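PDB 2DFU: probable 2-hydroxyhepta-2,4-diene-1,7-dioate isomerase from Thermus thermophilus, which probably acts as a metal-dependent isomerase of 2-hydroxyhepta-2,4-diene-1,7-dioate, in the fumarylacetoacetate hydrolase family. Local coordinates for residues M1-G9 with G171-N179; Y34-L42 with R88-W96. One frame throughout, in Å; residues are numbered along the deposited sequence.

Contact 1: residues M1-G9 with G171-N179; sequences MKILRFNEG and GPWLETDLN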
# COMPACT_ATOMS: atom_id res chain seq x y z
N MET A 1 25.60 9.73 5.19
CA MET A 1 26.15 9.29 3.87
C MET A 1 24.99 9.09 2.90
O MET A 1 23.83 9.09 3.30
CB MET A 1 26.92 7.97 4.03
CG MET A 1 26.04 6.77 4.38
SD MET A 1 26.98 5.28 4.85
CE MET A 1 27.21 5.61 6.63
N LYS A 2 25.32 8.94 1.62
CA LYS A 2 24.30 8.74 0.60
C LYS A 2 24.16 7.26 0.27
O LYS A 2 25.12 6.60 -0.13
CB LYS A 2 24.65 9.52 -0.68
CG LYS A 2 24.13 10.96 -0.73
CD LYS A 2 24.89 11.89 0.18
CE LYS A 2 24.63 13.36 -0.15
NZ LYS A 2 23.35 13.89 0.39
N ILE A 3 22.95 6.74 0.44
CA ILE A 3 22.67 5.34 0.15
C ILE A 3 21.75 5.28 -1.06
O ILE A 3 20.76 6.01 -1.12
CB ILE A 3 21.98 4.65 1.36
CG1 ILE A 3 23.02 4.37 2.45
CG2 ILE A 3 21.27 3.38 0.90
CD1 ILE A 3 22.43 3.71 3.69
N LEU A 4 22.07 4.42 -2.02
CA LEU A 4 21.22 4.30 -3.20
C LEU A 4 20.93 2.86 -3.62
O LEU A 4 21.57 1.93 -3.14
CB LEU A 4 21.86 5.02 -4.39
CG LEU A 4 23.18 4.43 -4.89
CD1 LEU A 4 23.39 4.76 -6.37
CD2 LEU A 4 24.32 4.95 -4.05
N ARG A 5 19.94 2.71 -4.49
CA ARG A 5 19.57 1.40 -5.04
C ARG A 5 19.79 1.56 -6.53
O ARG A 5 19.42 2.58 -7.10
CB ARG A 5 18.10 1.07 -4.79
CG ARG A 5 17.81 0.38 -3.48
CD ARG A 5 16.33 0.04 -3.38
NE ARG A 5 15.96 -1.12 -4.18
CZ ARG A 5 15.09 -1.11 -5.19
NH1 ARG A 5 14.48 0.02 -5.55
NH2 ARG A 5 14.79 -2.24 -5.81
N PHE A 6 20.38 0.55 -7.16
CA PHE A 6 20.65 0.65 -8.59
C PHE A 6 20.63 -0.70 -9.30
O PHE A 6 20.66 -1.76 -8.66
CB PHE A 6 22.01 1.31 -8.80
CG PHE A 6 23.15 0.54 -8.22
CD1 PHE A 6 23.40 0.57 -6.85
CD2 PHE A 6 23.95 -0.25 -9.04
CE1 PHE A 6 24.42 -0.19 -6.30
CE2 PHE A 6 24.98 -1.01 -8.49
CZ PHE A 6 25.22 -0.98 -7.12
N ASN A 7 20.58 -0.65 -10.62
CA ASN A 7 20.56 -1.84 -11.46
C ASN A 7 19.54 -2.88 -11.01
O ASN A 7 18.38 -2.55 -10.84
CB ASN A 7 21.97 -2.44 -11.54
CG ASN A 7 22.95 -1.53 -12.29
OD1 ASN A 7 22.56 -0.49 -12.82
ND2 ASN A 7 24.21 -1.93 -12.33
N GLU A 8 19.96 -4.12 -10.80
CA GLU A 8 18.98 -5.13 -10.38
C GLU A 8 18.71 -5.13 -8.87
O GLU A 8 18.95 -6.12 -8.19
CB GLU A 8 19.41 -6.53 -10.83
CG GLU A 8 20.85 -6.91 -10.50
CD GLU A 8 21.86 -6.33 -11.48
OE1 GLU A 8 21.75 -6.63 -12.69
OE2 GLU A 8 22.75 -5.58 -11.05
N GLY A 9 18.18 -4.01 -8.38
CA GLY A 9 17.86 -3.91 -6.96
C GLY A 9 19.05 -4.00 -6.03
O GLY A 9 18.92 -4.43 -4.88
N GLY A 171 13.79 9.78 -5.22
CA GLY A 171 15.24 9.66 -5.28
C GLY A 171 15.94 10.99 -5.08
O GLY A 171 15.37 11.90 -4.48
N PRO A 172 17.18 11.15 -5.56
CA PRO A 172 18.00 10.17 -6.30
C PRO A 172 18.56 9.12 -5.36
O PRO A 172 18.97 8.03 -5.78
CB PRO A 172 19.11 11.04 -6.88
CG PRO A 172 19.37 11.99 -5.72
CD PRO A 172 17.94 12.39 -5.33
N TRP A 173 18.62 9.47 -4.09
CA TRP A 173 19.15 8.57 -3.10
C TRP A 173 18.76 9.07 -1.73
O TRP A 173 18.09 10.08 -1.58
CB TRP A 173 20.68 8.49 -3.23
CG TRP A 173 21.28 9.81 -3.55
CD1 TRP A 173 21.30 10.96 -2.73
CD2 TRP A 173 22.07 10.13 -4.72
NE1 TRP A 173 22.01 11.98 -3.28
CE2 TRP A 173 22.51 11.48 -4.58
CE3 TRP A 173 22.42 9.43 -5.86
CZ2 TRP A 173 23.27 12.07 -5.57
CZ3 TRP A 173 23.19 10.02 -6.85
CH2 TRP A 173 23.61 11.35 -6.71
N LEU A 174 19.14 8.31 -0.71
CA LEU A 174 18.80 8.81 0.60
C LEU A 174 20.03 9.20 1.40
O LEU A 174 21.12 8.66 1.27
CB LEU A 174 17.90 7.82 1.33
CG LEU A 174 18.66 6.62 1.89
CD1 LEU A 174 19.21 6.89 3.30
CD2 LEU A 174 17.77 5.39 2.02
N GLU A 175 19.82 10.25 2.18
CA GLU A 175 20.87 10.73 3.06
C GLU A 175 20.58 10.27 4.49
O GLU A 175 19.50 10.46 5.02
CB GLU A 175 20.86 12.25 2.96
CG GLU A 175 21.62 12.95 4.09
CD GLU A 175 23.08 12.59 4.02
OE1 GLU A 175 23.71 12.87 3.01
OE2 GLU A 175 23.59 12.02 4.98
N THR A 176 21.55 9.63 5.13
CA THR A 176 21.37 9.11 6.48
C THR A 176 21.60 10.13 7.60
O THR A 176 21.09 9.98 8.70
CB THR A 176 22.32 7.93 6.77
OG1 THR A 176 23.66 8.41 6.76
CG2 THR A 176 22.15 6.83 5.74
N ASP A 177 22.38 11.16 7.31
CA ASP A 177 22.70 12.18 8.30
C ASP A 177 22.08 13.54 7.97
O ASP A 177 22.56 14.25 7.10
CB ASP A 177 24.23 12.28 8.42
CG ASP A 177 24.67 13.21 9.52
OD1 ASP A 177 23.92 13.38 10.51
OD2 ASP A 177 25.78 13.77 9.41
N LEU A 178 21.02 13.90 8.69
CA LEU A 178 20.35 15.16 8.43
C LEU A 178 19.43 15.60 9.57
O LEU A 178 18.95 14.77 10.34
CB LEU A 178 19.51 15.02 7.16
CG LEU A 178 18.78 16.25 6.63
CD1 LEU A 178 19.71 17.01 5.69
CD2 LEU A 178 17.52 15.83 5.88
N ASN A 179 19.20 16.91 9.68
CA ASN A 179 18.21 17.46 10.61
C ASN A 179 16.99 17.89 9.83
O ASN A 179 16.96 18.91 9.16
CB ASN A 179 18.79 18.67 11.37
CG ASN A 179 17.76 19.25 12.32
OD1 ASN A 179 16.60 18.83 12.38
ND2 ASN A 179 18.20 20.26 13.10
O HOH W 1 18.54 5.23 -5.10
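I3 and L174 form an antiparallel hydrogen-bonded pair, I3 N to L174 O and L174 N to I3 O both 2.8 Å and nearly straight. Two residues further out, T176 N donates to M1 O at 3.0 Å, continuing the hydrogen bonding past the end of strand 2-6. Between these bonds K2 and E175 form the non-hydrogen-bonded pair, and their side chains share one face of the sheet. Here E175 is the hub of a salt-bridge network with M1 and K2. Its CG stands anti to the backbone N (chi1 164°) and the chain then bends at chi2, bringing the carboxylate back to the amino terminus. OE2 takes M1 N in a salt bridge of 3.1 Å, on its syn side but 28° out of the carboxylate plane, and the backbone N of D177 through its anti lone pair; OE1 receives K2 NZ at 2.8 Å in the second salt bridge, also through its anti lone pair. Two positive groups thus probably keep this buried glutamate ionised. The terminal amine has a second acceptor in T176 OG1, 2.8 Å from M1 N. K2 NZ also bonds to V249 O, shared with W173 NE1; a long lysine suits this place because its CG can lie over a face of the W173 ring, 3.5 Å from NE1, while its amine reaches past. On the other face, branching at CB lets I3 touch L174 through CB and CG2, while CD1 goes on to T176 CG2. Water 1 joins R5 N to P172 O at the corner that follows a cis peptide. Strand 2-6 lies between strands 168-175 and 10-15, antiparallel to both; beyond the corner, strand 41-42 takes over beside R5, and L174 packs on strand 137-148.

Contact 2: residues Y34-L42 with R88-W96; sequences YDLASVTLL and RPGNPRDPW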
# COMPACT_ATOMS: atom_id res chain seq x y z
N TYR A 34 31.06 0.80 -9.15
CA TYR A 34 30.58 1.20 -10.46
C TYR A 34 30.66 2.71 -10.58
O TYR A 34 30.68 3.40 -9.57
CB TYR A 34 29.11 0.81 -10.66
CG TYR A 34 28.75 -0.63 -10.37
CD1 TYR A 34 28.73 -1.12 -9.06
CD2 TYR A 34 28.38 -1.49 -11.40
CE1 TYR A 34 28.35 -2.44 -8.79
CE2 TYR A 34 28.00 -2.81 -11.15
CZ TYR A 34 27.98 -3.27 -9.84
OH TYR A 34 27.60 -4.57 -9.59
N ASP A 35 30.70 3.22 -11.80
CA ASP A 35 30.69 4.67 -11.99
C ASP A 35 29.21 5.03 -11.94
O ASP A 35 28.37 4.30 -12.47
CB ASP A 35 31.25 5.08 -13.36
CG ASP A 35 32.76 4.96 -13.43
OD1 ASP A 35 33.43 5.33 -12.45
OD2 ASP A 35 33.28 4.51 -14.48
N LEU A 36 28.88 6.14 -11.29
CA LEU A 36 27.49 6.55 -11.19
C LEU A 36 26.81 6.63 -12.56
O LEU A 36 25.70 6.13 -12.74
CB LEU A 36 27.39 7.91 -10.50
CG LEU A 36 25.96 8.43 -10.36
CD1 LEU A 36 25.11 7.42 -9.59
CD2 LEU A 36 25.98 9.77 -9.64
N ALA A 37 27.50 7.24 -13.52
CA ALA A 37 26.96 7.42 -14.86
C ALA A 37 26.61 6.11 -15.56
O ALA A 37 25.82 6.10 -16.49
CB ALA A 37 27.95 8.23 -15.72
N SER A 38 27.20 5.01 -15.10
CA SER A 38 26.95 3.71 -15.71
C SER A 38 25.83 2.87 -15.10
O SER A 38 25.48 1.83 -15.65
CB SER A 38 28.24 2.88 -15.69
OG SER A 38 29.31 3.58 -16.31
N VAL A 39 25.27 3.30 -13.97
CA VAL A 39 24.21 2.50 -13.36
C VAL A 39 22.83 3.09 -13.59
O VAL A 39 22.69 4.25 -13.96
CB VAL A 39 24.41 2.34 -11.83
CG1 VAL A 39 25.82 1.86 -11.54
CG2 VAL A 39 24.14 3.67 -11.11
N THR A 40 21.81 2.26 -13.39
CA THR A 40 20.43 2.72 -13.53
C THR A 40 19.92 2.99 -12.11
O THR A 40 19.71 2.06 -11.33
CB THR A 40 19.54 1.66 -14.19
OG1 THR A 40 19.99 1.42 -15.53
CG2 THR A 40 18.09 2.12 -14.21
N LEU A 41 19.75 4.26 -11.78
CA LEU A 41 19.27 4.66 -10.47
C LEU A 41 17.82 4.23 -10.24
O LEU A 41 16.98 4.41 -11.10
CB LEU A 41 19.34 6.17 -10.30
CG LEU A 41 20.41 6.76 -9.39
CD1 LEU A 41 19.99 8.18 -9.03
CD2 LEU A 41 20.56 5.93 -8.12
N LEU A 42 17.56 3.67 -9.06
CA LEU A 42 16.22 3.23 -8.69
C LEU A 42 15.75 4.00 -7.46
O LEU A 42 16.54 4.67 -6.80
CB LEU A 42 16.24 1.73 -8.35
CG LEU A 42 16.70 0.74 -9.42
CD1 LEU A 42 16.79 -0.67 -8.82
CD2 LEU A 42 15.72 0.77 -10.60
N ARG A 88 11.37 5.77 -11.29
CA ARG A 88 12.81 5.98 -11.21
C ARG A 88 13.23 7.44 -11.30
O ARG A 88 12.70 8.20 -12.09
CB ARG A 88 13.54 5.20 -12.31
CG ARG A 88 13.43 3.69 -12.22
CD ARG A 88 14.30 3.02 -13.27
NE ARG A 88 13.85 3.36 -14.62
CZ ARG A 88 12.84 2.74 -15.23
NH1 ARG A 88 12.20 1.75 -14.62
NH2 ARG A 88 12.47 3.13 -16.45
N PRO A 89 14.21 7.83 -10.47
CA PRO A 89 14.72 9.20 -10.45
C PRO A 89 15.76 9.35 -11.55
O PRO A 89 16.47 8.41 -11.89
CB PRO A 89 15.37 9.30 -9.07
CG PRO A 89 15.94 7.91 -8.90
CD PRO A 89 14.81 7.03 -9.39
N GLY A 90 15.85 10.54 -12.12
CA GLY A 90 16.84 10.75 -13.15
C GLY A 90 18.23 10.66 -12.53
O GLY A 90 18.45 11.15 -11.42
N ASN A 91 19.15 10.00 -13.24
CA ASN A 91 20.53 9.87 -12.80
C ASN A 91 21.16 11.27 -12.97
O ASN A 91 21.12 11.85 -14.05
CB ASN A 91 21.25 8.86 -13.71
CG ASN A 91 22.64 8.52 -13.23
OD1 ASN A 91 23.45 9.40 -12.94
ND2 ASN A 91 22.93 7.23 -13.16
N PRO A 92 21.75 11.82 -11.90
CA PRO A 92 22.38 13.15 -11.96
C PRO A 92 23.44 13.33 -13.05
O PRO A 92 23.79 14.45 -13.41
CB PRO A 92 22.95 13.33 -10.56
CG PRO A 92 21.97 12.59 -9.71
CD PRO A 92 21.76 11.32 -10.51
N ARG A 93 23.96 12.23 -13.57
CA ARG A 93 24.97 12.31 -14.63
C ARG A 93 24.33 12.47 -16.02
O ARG A 93 25.03 12.78 -16.99
CB ARG A 93 25.86 11.06 -14.59
CG ARG A 93 26.53 10.86 -13.23
CD ARG A 93 27.50 11.99 -12.87
NE ARG A 93 28.66 12.03 -13.76
CZ ARG A 93 29.92 12.25 -13.36
NH1 ARG A 93 30.18 12.45 -12.07
NH2 ARG A 93 30.91 12.24 -14.24
N ASP A 94 23.02 12.28 -16.09
CA ASP A 94 22.23 12.42 -17.33
C ASP A 94 20.75 12.38 -16.93
O ASP A 94 20.03 11.45 -17.27
CB ASP A 94 22.55 11.30 -18.33
CG ASP A 94 21.70 11.36 -19.59
OD1 ASP A 94 21.22 12.47 -19.93
OD2 ASP A 94 21.51 10.31 -20.24
N PRO A 95 20.29 13.43 -16.22
CA PRO A 95 18.94 13.65 -15.70
C PRO A 95 17.76 13.35 -16.60
O PRO A 95 17.03 12.38 -16.39
CB PRO A 95 18.95 15.13 -15.31
CG PRO A 95 20.38 15.43 -15.07
CD PRO A 95 21.07 14.68 -16.16
N TRP A 96 17.58 14.19 -17.60
CA TRP A 96 16.47 14.08 -18.53
C TRP A 96 16.48 12.84 -19.42
O TRP A 96 15.43 12.40 -19.88
CB TRP A 96 16.41 15.35 -19.37
CG TRP A 96 16.71 16.56 -18.53
CD1 TRP A 96 17.71 17.46 -18.73
CD2 TRP A 96 16.01 16.98 -17.35
NE1 TRP A 96 17.67 18.43 -17.75
CE2 TRP A 96 16.64 18.16 -16.89
CE3 TRP A 96 14.90 16.48 -16.64
CZ2 TRP A 96 16.21 18.84 -15.75
CZ3 TRP A 96 14.47 17.16 -15.50
CH2 TRP A 96 15.13 18.33 -15.07
O HOH W 2 17.17 5.95 -13.36
O HOH W 3 19.83 6.11 -14.08
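The backbones of 34-42 and 88-96 run past each other without beta pairing, A37 closest to R93, L41 to N91 and L42 to R88, with a type I turn from N91 to D94 fitted against the 3-10 segment 36-38. A chi1 of -173° swings the N91 amide across to that segment. Its ND2 donates to L36 O at 3.0 Å, the acceptor close to the amide plane though the donor stands above the carbonyl plane; V39 N reaches that oxygen from the opposite face. A weak bond runs from ND2 to V39 O, and OD1 accepts R93 N at 2.9 Å, an Asx turn. Asparagine suits the place by offering donor and acceptor together. A leucine here would probably leave L36 O without its cross-segment donor and R93 N without its acceptor, holding loop 88-96 less firmly to 36-38. Beside the amide lies L36 CG, 3.7 Å from N91 OD1; farther along, L41 CD1 packs against the rigid rings of P92 (CD, 3.9 Å) and P89, while A37 CB meets R93 CB. The direct hydrogen bonds between the segments all come from N91 ND2, so the joint depends on one side chain, helped by apolar contacts and by water 2 bridging L41 O and P89 O.

In the fold
Both contacts tie the N-terminal region, residues 1-44, to the fumarylacetoacetate hydrolase-type part of the chain, and contact 2 is nested within the loop that contact 1 closes. Strands 2-6 and 41-42 are neighbours, so R5 O meets L42 N, and N7 OD1 meets T40 N, in probable hydrogen bonds. In each, half of the touching residues are buried. Contact 1, about 11 Å from the chain's centre against 16 Å, has I3, L174 and E175 inside; A37 and R93 leave an edge of contact 2 exposed. Regular strand pairing and ion pairs carry contact 1; loops, prolines and a single amide carry contact 2. P172 packs on L41 and W173 on P92, making the corner of strand 168-175 common ground.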